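Local coordinates for putative lipoprotein YcdA (Bacillus subtilis subsp. subtilis str. 168, PDB 4R4G), which is of unknown function but is probably a lipid-tethered membrane protein that pairs an Ig-like domain with a second, alpha-beta domain, at residues D13-K18 against V45-T50; V22-P27 against L137-K142; D37-K42 against V102-Q107; K241-S246 against E281-L286. All coordinates share one frame; numbering follows the deposited sequence.

Contact 1. Residues D13-K18 against V45-T50; sequences DIAQVK and VAVKNT
Gln16 and Lys48 pair across two antiparallel strands that are neighbours in a sheet of the Ig-like domain, the short segment axes passing 4.7 Å apart. Gln16 N bonds to Lys48 O at 2.8 Å and Lys48 N answers to Gln16 O; Lys18 and Ala46 form the next hydrogen-bonded pair, with Ala46 N 2.9 Å from Lys18 O. Between these lies the non-hydrogen-bonded pair Val17 and Val47, turned to the packed face. Val17 has CG1 anti to the backbone N (chi1 -175°), which leaves CG2 beside that N, 4.2 Å from Val47 CG1. Ala15 CB meets the same Val47 CG1 at 4.3 Å, and Tyr112 of strand 107-112 touches all three residues. The face carrying Gln16, Lys18 and Lys48 is looser. Gln16 and Lys48 run alongside each other there, while the end of the lysine leads off; the two ammonium groups, Lys18 NZ and Lys48 NZ, stay 5.4 Å apart. Toward Thr50 the grip slackens: Thr50 N makes a weak bond to Ile14 O, bent to 127° at the hydrogen, and Thr50 CG2 rests 3.7 Å from Gln16 CB.

Contact 2. Residues V22-P27 against L137-K142; sequences VSYTLP and LATADK
Tyr24 and Thr139 join helix 134-141 to the end of strand 16-25 in the Ig-like domain, a strand-on-helix contact near the middle of the elongated chain, consistent with a place close to the junction of the two domains. The segment axes approach to 6.2 Å and run in nearly the same direction, 26° apart. One hydrogen bond spans the gap: Tyr24 N donates to Thr139 OG1 at 3.0 Å, almost perfectly straight at 177°. Strand 39-48 is bonded to Ser23 and Thr25 on the other edge of the strand, so the helix side chain here takes an N-H that points away from that neighbour. Thr139 OG1 in turn donates to Ile136 O within its own helix, so the hydroxyl both accepts and donates. The phenol oxygen of Tyr24 is bonded to Gly105 N and Gly131 O.

The remaining contacts are apolar. Tyr24 holds CG anti to its carbonyl carbon (chi1 -68°), which carries the ring back toward Leu137; the Tyr24 and Thr139 side chains cross at about a right angle. Tyr24 CD2 touches Ala140 CB at 3.6 Å, while Leu137 CA stands at the ring edge, near its plane, 4.1 Å from Tyr24 CE2. On the far side of the hydrogen bond, the methyl group of the threonine covers the neighbouring serine, Thr139 CG2 lying 3.7 Å from Ser23 CB.

Contact 3. Residues D37-K42 against V102-Q107; sequences DQLVLK and VDKGKQ
Leu39 and Val102 form one antiparallel hydrogen-bonded pair, their CA atoms 5.5 Å apart, where the start of strand 39-48 meets the chain leaving strand 93-102. The two bonds differ in approach. Leu39 N reaches Val102 O at 2.9 Å, nearly along the C=O axis; Val102 N reaches Leu39 O at 3.1 Å, tilted 32° from the carbonyl plane.

Val102 carries much of the apolar packing. With CG1 anti to the carbonyl carbon (chi1 -67°), CG2 falls between the backbone N and the carbonyl carbon and presses on Leu41 CB at 3.7 Å. Leu39 and Lys104 extend together, with Leu39 CD1 3.8 Å from Lys104 CB, so the aliphatic root of the lysine covers the leucine while its amino end runs on. Beside the bonded pair, Gln38 and Asp103 cross obliquely, amide and carboxylate planes 37° apart. Gln38 CG comes to 3.3 Å from Asp103 OD1, and Gln38 CB is close to Val102 O; the amide oxygen is taken by Ser35 N. Cutting Gln38 back to an alanine would probably leave Ser35 N without that acceptor and open a gap alongside the carboxylate of Asp103.

Val102 and Leu41 both pack on Leu64 of strand 62-66 in the facing sheet of the Ig-like domain, and Gln66 of that strand accepts from Asp103 N. On the other edge of strand 39-48, Leu39 touches Tyr24 and Leu41 touches Val22 of strand 16-25, while Lys104 lies against helix 134-141 through Leu137 and Ala140.

Contact 4. Residues K241-S246 against E281-L286; sequences KPVDAS and EEFKKL
Val243 with CG1 anti to the backbone N (chi1 158°) and Leu286 with CG anti to the carbonyl carbon (chi1 -46°) send their branches across each other at about a right angle, in a strand-against-helix-end contact of the C-terminal alpha-beta domain. Val243 CG1 sits 3.7 Å from Leu286 CD1 and 3.9 Å from Phe283 CZ, which reaches it from helix 268-283. A type I beta turn from Phe283 to Leu286, closed by Leu286 N on Phe283 O at 3.0 Å, folds the chain back so that both side chains serve the same valine. Leu286 CD1 also meets Ala245 CB at 3.8 Å, while its other methyl, CD2, lies by Asp244 O. An alanine in place of Leu286 would probably open a gap between the turn and the strand, leaving Val243 and Ala245 without their methyl partner. Helix 203-219 packs on Val243 and Phe283 through Leu216, and no hydrogen bond links the two segments. Where the strand ends, Asp244 forms an Asx turn: Ser246 N and Ser246 OG approach Asp244 OD1 from the same face of the carboxylate, at 3.2 Å and 2.7 Å.

How the contacts relate
From the N terminus, contact 1 opens at 13-18, contact 2 at 22-27 and contact 3 at 37-42 before any has closed. Contact 1 closes first, at 45-50, so it crosses both of the others; contact 3 closes at 102-107, nested inside the long loop that contact 2 completes at 137-142. The centres of contacts 1 and 3 lie about 25 Å apart, towards the two ends of strand 39-48 in one sheet of the Ig-like domain. Contacts 2 and 3 touch directly, through Tyr24 OH with Gly105 N and Thr25 N with Val40 O, and contact 2 brings helix 134-141 onto that sheet. Contact 4 follows in series, closing its own loop in the C-terminal domain, its centre about 64 Å from that of contact 1.

Contact 1. Residues D13-K18 against V45-T50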
loop_
_atom_site.group_PDB
_atom_site.type_symbol
_atom_site.label_atom_id
_atom_site.label_comp_id
_atom_site.label_asym_id
_atom_site.label_seq_id
_atom_site.Cartn_x
_atom_site.Cartn_y
_atom_site.Cartn_z
ATOM N N ASP A 13 -40.292 11.938 14.629
ATOM C CA ASP A 13 -40.876 11.792 15.957
ATOM C C ASP A 13 -40.475 10.454 16.621
ATOM O O ASP A 13 -40.548 10.353 17.854
ATOM C CB ASP A 13 -42.424 11.945 15.896
ATOM C CG ASP A 13 -43.177 11.091 14.871
ATOM O OD1 ASP A 13 -42.584 10.766 13.796
ATOM O OD2 ASP A 13 -44.377 10.806 15.104
ATOM N N ILE A 14 -40.015 9.454 15.819
ATOM C CA ILE A 14 -39.679 8.132 16.350
ATOM C C ILE A 14 -38.161 7.866 16.464
ATOM O O ILE A 14 -37.784 7.044 17.298
ATOM C CB ILE A 14 -40.407 6.979 15.614
ATOM C CG1 ILE A 14 -39.831 6.676 14.244
ATOM C CG2 ILE A 14 -41.935 7.177 15.584
ATOM C CD1 ILE A 14 -40.166 5.329 13.853
ATOM N N ALA A 15 -37.298 8.557 15.689
ATOM C CA ALA A 15 -35.843 8.370 15.803
ATOM C C ALA A 15 -35.062 9.637 15.456
ATOM O O ALA A 15 -35.563 10.488 14.724
ATOM C CB ALA A 15 -35.380 7.224 14.919
ATOM N N GLN A 16 -33.835 9.762 15.999
ATOM C CA GLN A 16 -32.935 10.879 15.720
ATOM C C GLN A 16 -31.612 10.330 15.202
ATOM O O GLN A 16 -30.976 9.512 15.873
ATOM C CB GLN A 16 -32.719 11.789 16.945
ATOM C CG GLN A 16 -31.810 12.998 16.643
ATOM C CD GLN A 16 -31.183 13.646 17.852
ATOM O OE1 GLN A 16 -31.447 14.818 18.160
ATOM N NE2 GLN A 16 -30.299 12.922 18.533
ATOM N N VAL A 17 -31.198 10.777 14.008
ATOM C CA VAL A 17 -29.961 10.296 13.410
ATOM C C VAL A 17 -28.953 11.430 13.349
ATOM O O VAL A 17 -29.282 12.539 12.936
ATOM C CB VAL A 17 -30.208 9.659 12.018
ATOM C CG1 VAL A 17 -28.939 9.036 11.449
ATOM C CG2 VAL A 17 -31.319 8.625 12.087
ATOM N N LYS A 18 -27.730 11.136 13.775
ATOM C CA LYS A 18 -26.616 12.065 13.763
ATOM C C LYS A 18 -25.491 11.439 12.988
ATOM O O LYS A 18 -25.139 10.291 13.258
ATOM C CB LYS A 18 -26.149 12.404 15.200
ATOM C CG LYS A 18 -27.275 12.673 16.214
ATOM C CD LYS A 18 -26.754 13.214 17.552
ATOM C CE LYS A 18 -27.067 12.295 18.708
ATOM N NZ LYS A 18 -27.444 13.057 19.928
ATOM N N VAL A 45 -22.479 6.823 12.223
ATOM C CA VAL A 45 -23.769 7.371 12.599
ATOM C C VAL A 45 -24.083 7.006 14.040
ATOM O O VAL A 45 -23.471 6.095 14.598
ATOM C CB VAL A 45 -24.929 6.912 11.648
ATOM C CG1 VAL A 45 -24.711 7.389 10.212
ATOM C CG2 VAL A 45 -25.160 5.398 11.707
ATOM N N ALA A 46 -25.076 7.703 14.607
ATOM C CA ALA A 46 -25.647 7.501 15.929
ATOM C C ALA A 46 -27.131 7.612 15.796
ATOM O O ALA A 46 -27.610 8.561 15.170
ATOM C CB ALA A 46 -25.116 8.532 16.899
ATOM N N VAL A 47 -27.869 6.615 16.303
ATOM C CA VAL A 47 -29.328 6.618 16.204
ATOM C C VAL A 47 -29.920 6.623 17.616
ATOM O O VAL A 47 -29.765 5.648 18.349
ATOM C CB VAL A 47 -29.901 5.461 15.324
ATOM C CG1 VAL A 47 -31.407 5.627 15.097
ATOM C CG2 VAL A 47 -29.179 5.381 13.985
ATOM N N LYS A 48 -30.575 7.737 17.992
ATOM C CA LYS A 48 -31.258 7.925 19.285
ATOM C C LYS A 48 -32.746 7.609 19.125
ATOM O O LYS A 48 -33.369 8.107 18.181
ATOM C CB LYS A 48 -31.057 9.374 19.798
ATOM C CG LYS A 48 -31.563 9.627 21.221
ATOM C CD LYS A 48 -30.674 10.599 22.019
ATOM C CE LYS A 48 -31.210 10.810 23.420
ATOM N NZ LYS A 48 -30.235 11.490 24.309
ATOM N N ASN A 49 -33.312 6.769 20.013
ATOM C CA ASN A 49 -34.743 6.442 19.954
ATOM C C ASN A 49 -35.504 7.588 20.624
ATOM O O ASN A 49 -35.485 7.688 21.851
ATOM C CB ASN A 49 -35.046 5.074 20.611
ATOM C CG ASN A 49 -36.501 4.615 20.600
ATOM O OD1 ASN A 49 -37.429 5.316 20.173
ATOM N ND2 ASN A 49 -36.737 3.408 21.092
ATOM N N THR A 50 -36.131 8.481 19.823
ATOM C CA THR A 50 -36.876 9.628 20.366
ATOM C C THR A 50 -38.329 9.248 20.716
ATOM O O THR A 50 -39.037 10.056 21.323
ATOM C CB THR A 50 -36.833 10.854 19.428
ATOM O OG1 THR A 50 -37.257 10.501 18.115
ATOM C CG2 THR A 50 -35.476 11.532 19.404
#

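Contact 2. Residues V22-P27 against L137-K142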
loop_
_atom_site.group_PDB
_atom_site.type_symbol
_atom_site.label_atom_id
_atom_site.label_comp_id
_atom_site.label_asym_id
_atom_site.label_seq_id
_atom_site.Cartn_x
_atom_site.Cartn_y
_atom_site.Cartn_z
ATOM N N VAL A 22 -17.499 11.171 8.271
ATOM C CA VAL A 22 -17.578 10.741 6.862
ATOM C C VAL A 22 -16.167 10.714 6.276
ATOM O O VAL A 22 -15.502 11.753 6.190
ATOM C CB VAL A 22 -18.533 11.591 5.971
ATOM C CG1 VAL A 22 -18.471 11.152 4.516
ATOM C CG2 VAL A 22 -19.977 11.528 6.465
ATOM N N SER A 23 -15.720 9.537 5.837
ATOM C CA SER A 23 -14.400 9.404 5.248
ATOM C C SER A 23 -14.389 8.380 4.139
ATOM O O SER A 23 -15.275 7.528 4.063
ATOM C CB SER A 23 -13.386 9.008 6.315
ATOM O OG SER A 23 -13.677 7.735 6.860
ATOM N N TYR A 24 -13.384 8.479 3.269
ATOM C CA TYR A 24 -13.123 7.521 2.201
ATOM C C TYR A 24 -12.190 6.461 2.741
ATOM O O TYR A 24 -11.252 6.763 3.511
ATOM C CB TYR A 24 -12.496 8.197 0.971
ATOM C CG TYR A 24 -13.403 9.145 0.226
ATOM C CD1 TYR A 24 -14.487 8.668 -0.511
ATOM C CD2 TYR A 24 -13.127 10.507 0.174
ATOM C CE1 TYR A 24 -15.299 9.534 -1.245
ATOM C CE2 TYR A 24 -13.932 11.383 -0.558
ATOM C CZ TYR A 24 -15.023 10.892 -1.260
ATOM O OH TYR A 24 -15.818 11.739 -1.985
ATOM N N THR A 25 -12.462 5.213 2.376
ATOM C CA THR A 25 -11.629 4.090 2.788
ATOM C C THR A 25 -11.377 3.204 1.573
ATOM O O THR A 25 -12.051 3.318 0.534
ATOM C CB THR A 25 -12.249 3.287 3.968
ATOM O OG1 THR A 25 -13.511 2.716 3.591
ATOM C CG2 THR A 25 -12.382 4.099 5.263
ATOM N N LEU A 26 -10.368 2.352 1.694
ATOM C CA LEU A 26 -10.077 1.392 0.656
ATOM C C LEU A 26 -10.927 0.204 0.963
ATOM O O LEU A 26 -11.081 -0.098 2.153
ATOM C CB LEU A 26 -8.588 0.998 0.640
ATOM C CG LEU A 26 -7.579 1.959 0.036
ATOM C CD1 LEU A 26 -6.208 1.450 0.302
ATOM C CD2 LEU A 26 -7.766 2.111 -1.471
ATOM N N PRO A 27 -11.421 -0.537 -0.045
ATOM C CA PRO A 27 -12.219 -1.731 0.261
ATOM C C PRO A 27 -11.460 -2.821 1.045
ATOM O O PRO A 27 -10.232 -2.770 1.222
ATOM C CB PRO A 27 -12.637 -2.233 -1.123
ATOM C CG PRO A 27 -11.726 -1.582 -2.086
ATOM C CD PRO A 27 -11.331 -0.297 -1.501
ATOM N N LEU A 137 -12.299 14.723 1.333
ATOM C CA LEU A 137 -11.328 14.396 0.277
ATOM C C LEU A 137 -9.919 14.110 0.838
ATOM O O LEU A 137 -9.153 13.352 0.229
ATOM C CB LEU A 137 -11.243 15.543 -0.741
ATOM C CG LEU A 137 -12.292 15.591 -1.837
ATOM C CD1 LEU A 137 -12.225 16.896 -2.549
ATOM C CD2 LEU A 137 -12.071 14.493 -2.854
ATOM N N ALA A 138 -9.589 14.731 1.993
ATOM C CA ALA A 138 -8.313 14.581 2.696
ATOM C C ALA A 138 -8.057 13.118 3.060
ATOM O O ALA A 138 -6.942 12.605 2.884
ATOM C CB ALA A 138 -8.315 15.438 3.962
ATOM N N THR A 139 -9.123 12.448 3.531
ATOM C CA THR A 139 -9.128 11.064 3.976
ATOM C C THR A 139 -8.718 10.135 2.820
ATOM O O THR A 139 -7.987 9.181 3.071
ATOM C CB THR A 139 -10.488 10.725 4.595
ATOM O OG1 THR A 139 -11.491 10.749 3.584
ATOM C CG2 THR A 139 -10.883 11.690 5.724
ATOM N N ALA A 140 -9.114 10.461 1.562
ATOM C CA ALA A 140 -8.799 9.674 0.353
ATOM C C ALA A 140 -7.307 9.713 -0.044
ATOM O O ALA A 140 -6.799 8.782 -0.699
ATOM C CB ALA A 140 -9.636 10.163 -0.814
ATOM N N ASP A 141 -6.636 10.814 0.335
ATOM C CA ASP A 141 -5.226 11.102 0.055
ATOM C C ASP A 141 -4.290 10.290 0.971
ATOM O O ASP A 141 -3.290 9.747 0.483
ATOM C CB ASP A 141 -4.959 12.616 0.191
ATOM C CG ASP A 141 -5.728 13.477 -0.805
ATOM O OD1 ASP A 141 -6.109 12.947 -1.895
ATOM O OD2 ASP A 141 -5.935 14.688 -0.511
ATOM N N LYS A 142 -4.648 10.171 2.272
ATOM C CA LYS A 142 -3.930 9.407 3.302
ATOM C C LYS A 142 -3.912 7.891 3.013
ATOM O O LYS A 142 -3.200 7.138 3.689
ATOM C CB LYS A 142 -4.591 9.642 4.679
ATOM C CG LYS A 142 -3.807 10.545 5.608
ATOM C CD LYS A 142 -3.790 9.997 7.038
ATOM C CE LYS A 142 -2.894 10.796 7.971
ATOM N NZ LYS A 142 -1.434 10.560 7.729
#

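Contact 3. Residues D37-K42 against V102-Q107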
loop_
_atom_site.group_PDB
_atom_site.type_symbol
_atom_site.label_atom_id
_atom_site.label_comp_id
_atom_site.label_asym_id
_atom_site.label_seq_id
_atom_site.Cartn_x
_atom_site.Cartn_y
_atom_site.Cartn_z
ATOM N N ASP A 37 -11.032 1.501 -9.161
ATOM C CA ASP A 37 -11.214 2.941 -9.215
ATOM C C ASP A 37 -12.261 3.435 -8.199
ATOM O O ASP A 37 -12.485 4.646 -8.087
ATOM C CB ASP A 37 -11.594 3.329 -10.643
ATOM C CG ASP A 37 -10.525 2.931 -11.646
ATOM O OD1 ASP A 37 -9.321 3.259 -11.410
ATOM O OD2 ASP A 37 -10.873 2.266 -12.649
ATOM N N GLN A 38 -12.873 2.509 -7.437
ATOM C CA GLN A 38 -13.870 2.876 -6.436
ATOM C C GLN A 38 -13.287 2.846 -5.053
ATOM O O GLN A 38 -12.268 2.183 -4.806
ATOM C CB GLN A 38 -15.106 1.975 -6.498
ATOM C CG GLN A 38 -16.033 2.374 -7.615
ATOM C CD GLN A 38 -17.192 1.443 -7.807
ATOM O OE1 GLN A 38 -17.073 0.217 -7.696
ATOM N NE2 GLN A 38 -18.339 2.009 -8.154
ATOM N N LEU A 39 -13.947 3.586 -4.150
ATOM C CA LEU A 39 -13.617 3.670 -2.737
ATOM C C LEU A 39 -14.811 3.198 -1.938
ATOM O O LEU A 39 -15.850 2.835 -2.507
ATOM C CB LEU A 39 -13.225 5.107 -2.344
ATOM C CG LEU A 39 -11.953 5.677 -2.976
ATOM C CD1 LEU A 39 -11.744 7.111 -2.546
ATOM C CD2 LEU A 39 -10.709 4.845 -2.591
ATOM N N VAL A 40 -14.670 3.190 -0.623
ATOM C CA VAL A 40 -15.750 2.800 0.263
ATOM C C VAL A 40 -15.992 3.987 1.163
ATOM O O VAL A 40 -15.044 4.467 1.786
ATOM C CB VAL A 40 -15.436 1.480 1.024
ATOM C CG1 VAL A 40 -16.437 1.225 2.153
ATOM C CG2 VAL A 40 -15.407 0.301 0.057
ATOM N N LEU A 41 -17.232 4.505 1.190
ATOM C CA LEU A 41 -17.566 5.646 2.032
ATOM C C LEU A 41 -17.931 5.130 3.416
ATOM O O LEU A 41 -18.852 4.319 3.549
ATOM C CB LEU A 41 -18.699 6.470 1.402
ATOM C CG LEU A 41 -19.060 7.797 2.072
ATOM C CD1 LEU A 41 -18.088 8.893 1.677
ATOM C CD2 LEU A 41 -20.458 8.198 1.716
ATOM N N LYS A 42 -17.153 5.543 4.439
ATOM C CA LYS A 42 -17.364 5.144 5.838
ATOM C C LYS A 42 -18.082 6.285 6.533
ATOM O O LYS A 42 -17.512 7.368 6.710
ATOM C CB LYS A 42 -16.023 4.781 6.523
ATOM C CG LYS A 42 -16.119 4.233 7.946
ATOM C CD LYS A 42 -14.751 3.801 8.434
ATOM C CE LYS A 42 -14.620 3.760 9.934
ATOM N NZ LYS A 42 -13.432 2.964 10.361
ATOM N N VAL A 102 -18.635 3.597 -3.543
ATOM C CA VAL A 102 -18.764 4.911 -4.188
ATOM C C VAL A 102 -17.582 5.251 -5.112
ATOM O O VAL A 102 -16.452 4.802 -4.911
ATOM C CB VAL A 102 -18.905 6.057 -3.126
ATOM C CG1 VAL A 102 -20.212 5.956 -2.359
ATOM C CG2 VAL A 102 -17.705 6.120 -2.164
ATOM N N ASP A 103 -17.863 6.123 -6.077
ATOM C CA ASP A 103 -16.920 6.775 -6.971
ATOM C C ASP A 103 -16.562 8.095 -6.252
ATOM O O ASP A 103 -17.460 8.860 -5.908
ATOM C CB ASP A 103 -17.554 6.980 -8.362
ATOM C CG ASP A 103 -17.917 5.680 -9.066
ATOM O OD1 ASP A 103 -16.997 4.966 -9.498
ATOM O OD2 ASP A 103 -19.131 5.406 -9.235
ATOM N N LYS A 104 -15.284 8.285 -5.894
ATOM C CA LYS A 104 -14.742 9.430 -5.132
ATOM C C LYS A 104 -15.241 10.775 -5.663
ATOM O O LYS A 104 -15.302 10.978 -6.883
ATOM C CB LYS A 104 -13.186 9.390 -5.174
ATOM C CG LYS A 104 -12.416 10.437 -4.336
ATOM C CD LYS A 104 -10.939 10.515 -4.804
ATOM C CE LYS A 104 -10.115 11.622 -4.170
ATOM N NZ LYS A 104 -8.708 11.653 -4.670
ATOM N N GLY A 105 -15.559 11.668 -4.723
ATOM C CA GLY A 105 -15.945 13.049 -4.974
ATOM C C GLY A 105 -17.296 13.277 -5.613
ATOM O O GLY A 105 -17.449 14.241 -6.364
ATOM N N LYS A 106 -18.304 12.444 -5.295
ATOM C CA LYS A 106 -19.620 12.670 -5.879
ATOM C C LYS A 106 -20.588 13.249 -4.830
ATOM O O LYS A 106 -20.167 13.594 -3.713
ATOM C CB LYS A 106 -20.173 11.394 -6.533
ATOM C CG LYS A 106 -19.325 10.836 -7.692
ATOM C CD LYS A 106 -19.094 11.782 -8.893
ATOM C CE LYS A 106 -18.298 11.137 -10.019
ATOM N NZ LYS A 106 -17.937 12.111 -11.100
ATOM N N GLN A 107 -21.860 13.426 -5.216
ATOM C CA GLN A 107 -22.880 13.953 -4.315
ATOM C C GLN A 107 -23.695 12.798 -3.771
ATOM O O GLN A 107 -24.412 12.133 -4.519
ATOM C CB GLN A 107 -23.748 15.013 -5.004
ATOM C CG GLN A 107 -22.963 16.266 -5.415
ATOM C CD GLN A 107 -22.091 16.818 -4.302
ATOM O OE1 GLN A 107 -22.567 17.135 -3.202
ATOM N NE2 GLN A 107 -20.784 16.914 -4.555
#

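Contact 4. Residues K241-S246 against E281-L286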
loop_
_atom_site.group_PDB
_atom_site.type_symbol
_atom_site.label_atom_id
_atom_site.label_comp_id
_atom_site.label_asym_id
_atom_site.label_seq_id
_atom_site.Cartn_x
_atom_site.Cartn_y
_atom_site.Cartn_z
ATOM N N LYS A 241 8.991 -3.334 -12.932
ATOM C CA LYS A 241 9.598 -3.518 -14.245
ATOM C C LYS A 241 11.070 -3.853 -13.958
ATOM O O LYS A 241 11.788 -2.967 -13.477
ATOM C CB LYS A 241 9.427 -2.235 -15.094
ATOM C CG LYS A 241 10.044 -2.286 -16.502
ATOM C CD LYS A 241 9.788 -0.991 -17.311
ATOM C CE LYS A 241 10.686 0.176 -16.935
ATOM N NZ LYS A 241 10.270 1.440 -17.594
ATOM N N PRO A 242 11.533 -5.111 -14.120
ATOM C CA PRO A 242 12.922 -5.408 -13.760
ATOM C C PRO A 242 13.941 -5.050 -14.818
ATOM O O PRO A 242 13.575 -4.838 -15.968
ATOM C CB PRO A 242 12.908 -6.925 -13.560
ATOM C CG PRO A 242 11.856 -7.411 -14.451
ATOM C CD PRO A 242 10.838 -6.320 -14.616
ATOM N N VAL A 243 15.223 -5.030 -14.429
ATOM C CA VAL A 243 16.327 -4.881 -15.346
ATOM C C VAL A 243 16.457 -6.295 -15.968
ATOM O O VAL A 243 16.344 -7.287 -15.239
ATOM C CB VAL A 243 17.620 -4.365 -14.607
ATOM C CG1 VAL A 243 18.887 -4.689 -15.360
ATOM C CG2 VAL A 243 17.561 -2.870 -14.331
ATOM N N ASP A 244 16.611 -6.394 -17.305
ATOM C CA ASP A 244 16.789 -7.693 -17.959
ATOM C C ASP A 244 18.270 -8.026 -17.977
ATOM O O ASP A 244 19.004 -7.545 -18.835
ATOM C CB ASP A 244 16.175 -7.725 -19.375
ATOM C CG ASP A 244 16.303 -9.060 -20.099
ATOM O OD1 ASP A 244 16.618 -10.075 -19.436
ATOM O OD2 ASP A 244 16.074 -9.093 -21.325
ATOM N N ALA A 245 18.698 -8.843 -17.008
ATOM C CA ALA A 245 20.086 -9.256 -16.809
ATOM C C ALA A 245 20.378 -10.596 -17.470
ATOM O O ALA A 245 21.415 -11.218 -17.184
ATOM C CB ALA A 245 20.399 -9.326 -15.325
ATOM N N SER A 246 19.498 -11.008 -18.402
ATOM C CA SER A 246 19.635 -12.267 -19.128
ATOM C C SER A 246 20.978 -12.361 -19.809
ATOM O O SER A 246 21.605 -13.418 -19.754
ATOM C CB SER A 246 18.506 -12.446 -20.143
ATOM O OG SER A 246 18.379 -11.334 -21.014
ATOM N N GLU A 281 29.921 -2.028 -14.487
ATOM C CA GLU A 281 29.893 -1.261 -15.725
ATOM C C GLU A 281 29.026 -1.939 -16.777
ATOM O O GLU A 281 28.342 -1.240 -17.533
ATOM C CB GLU A 281 31.329 -0.989 -16.215
ATOM C CG GLU A 281 32.249 -0.329 -15.165
ATOM C CD GLU A 281 31.674 0.698 -14.184
ATOM O OE1 GLU A 281 31.124 1.729 -14.639
ATOM O OE2 GLU A 281 31.790 0.477 -12.954
ATOM N N GLU A 282 28.967 -3.280 -16.750
ATOM C CA GLU A 282 28.143 -4.062 -17.669
ATOM C C GLU A 282 26.687 -4.098 -17.211
ATOM O O GLU A 282 25.797 -4.039 -18.058
ATOM C CB GLU A 282 28.695 -5.482 -17.848
ATOM C CG GLU A 282 29.960 -5.544 -18.678
ATOM C CD GLU A 282 29.919 -4.898 -20.054
ATOM O OE1 GLU A 282 28.974 -5.163 -20.837
ATOM O OE2 GLU A 282 30.878 -4.153 -20.361
ATOM N N PHE A 283 26.436 -4.182 -15.885
ATOM C CA PHE A 283 25.075 -4.144 -15.329
ATOM C C PHE A 283 24.394 -2.816 -15.686
ATOM O O PHE A 283 23.248 -2.812 -16.108
ATOM C CB PHE A 283 25.096 -4.331 -13.799
ATOM C CG PHE A 283 23.714 -4.478 -13.203
ATOM C CD1 PHE A 283 22.945 -3.358 -12.896
ATOM C CD2 PHE A 283 23.161 -5.736 -12.990
ATOM C CE1 PHE A 283 21.656 -3.493 -12.386
ATOM C CE2 PHE A 283 21.874 -5.868 -12.458
ATOM C CZ PHE A 283 21.133 -4.745 -12.153
ATOM N N LYS A 284 25.102 -1.696 -15.508
ATOM C CA LYS A 284 24.664 -0.338 -15.832
ATOM C C LYS A 284 24.281 -0.196 -17.322
ATOM O O LYS A 284 23.599 0.762 -17.669
ATOM C CB LYS A 284 25.784 0.674 -15.504
ATOM C CG LYS A 284 25.905 1.120 -14.037
ATOM C CD LYS A 284 27.206 1.952 -13.890
ATOM C CE LYS A 284 27.647 2.214 -12.471
ATOM N NZ LYS A 284 28.977 2.874 -12.431
ATOM N N LYS A 285 24.722 -1.125 -18.193
ATOM C CA LYS A 285 24.434 -1.142 -19.634
ATOM C C LYS A 285 23.104 -1.837 -19.975
ATOM O O LYS A 285 22.656 -1.736 -21.119
ATOM C CB LYS A 285 25.531 -1.886 -20.376
ATOM C CG LYS A 285 26.857 -1.173 -20.487
ATOM C CD LYS A 285 27.689 -1.905 -21.509
ATOM C CE LYS A 285 29.130 -1.583 -21.364
ATOM N NZ LYS A 285 29.939 -2.412 -22.277
ATOM N N LEU A 286 22.513 -2.600 -19.021
ATOM C CA LEU A 286 21.308 -3.378 -19.273
ATOM C C LEU A 286 20.048 -2.532 -19.220
ATOM O O LEU A 286 19.950 -1.610 -18.411
ATOM C CB LEU A 286 21.157 -4.523 -18.270
ATOM C CG LEU A 286 22.312 -5.411 -17.918
ATOM C CD1 LEU A 286 22.040 -6.086 -16.580
ATOM C CD2 LEU A 286 22.577 -6.448 -18.979
#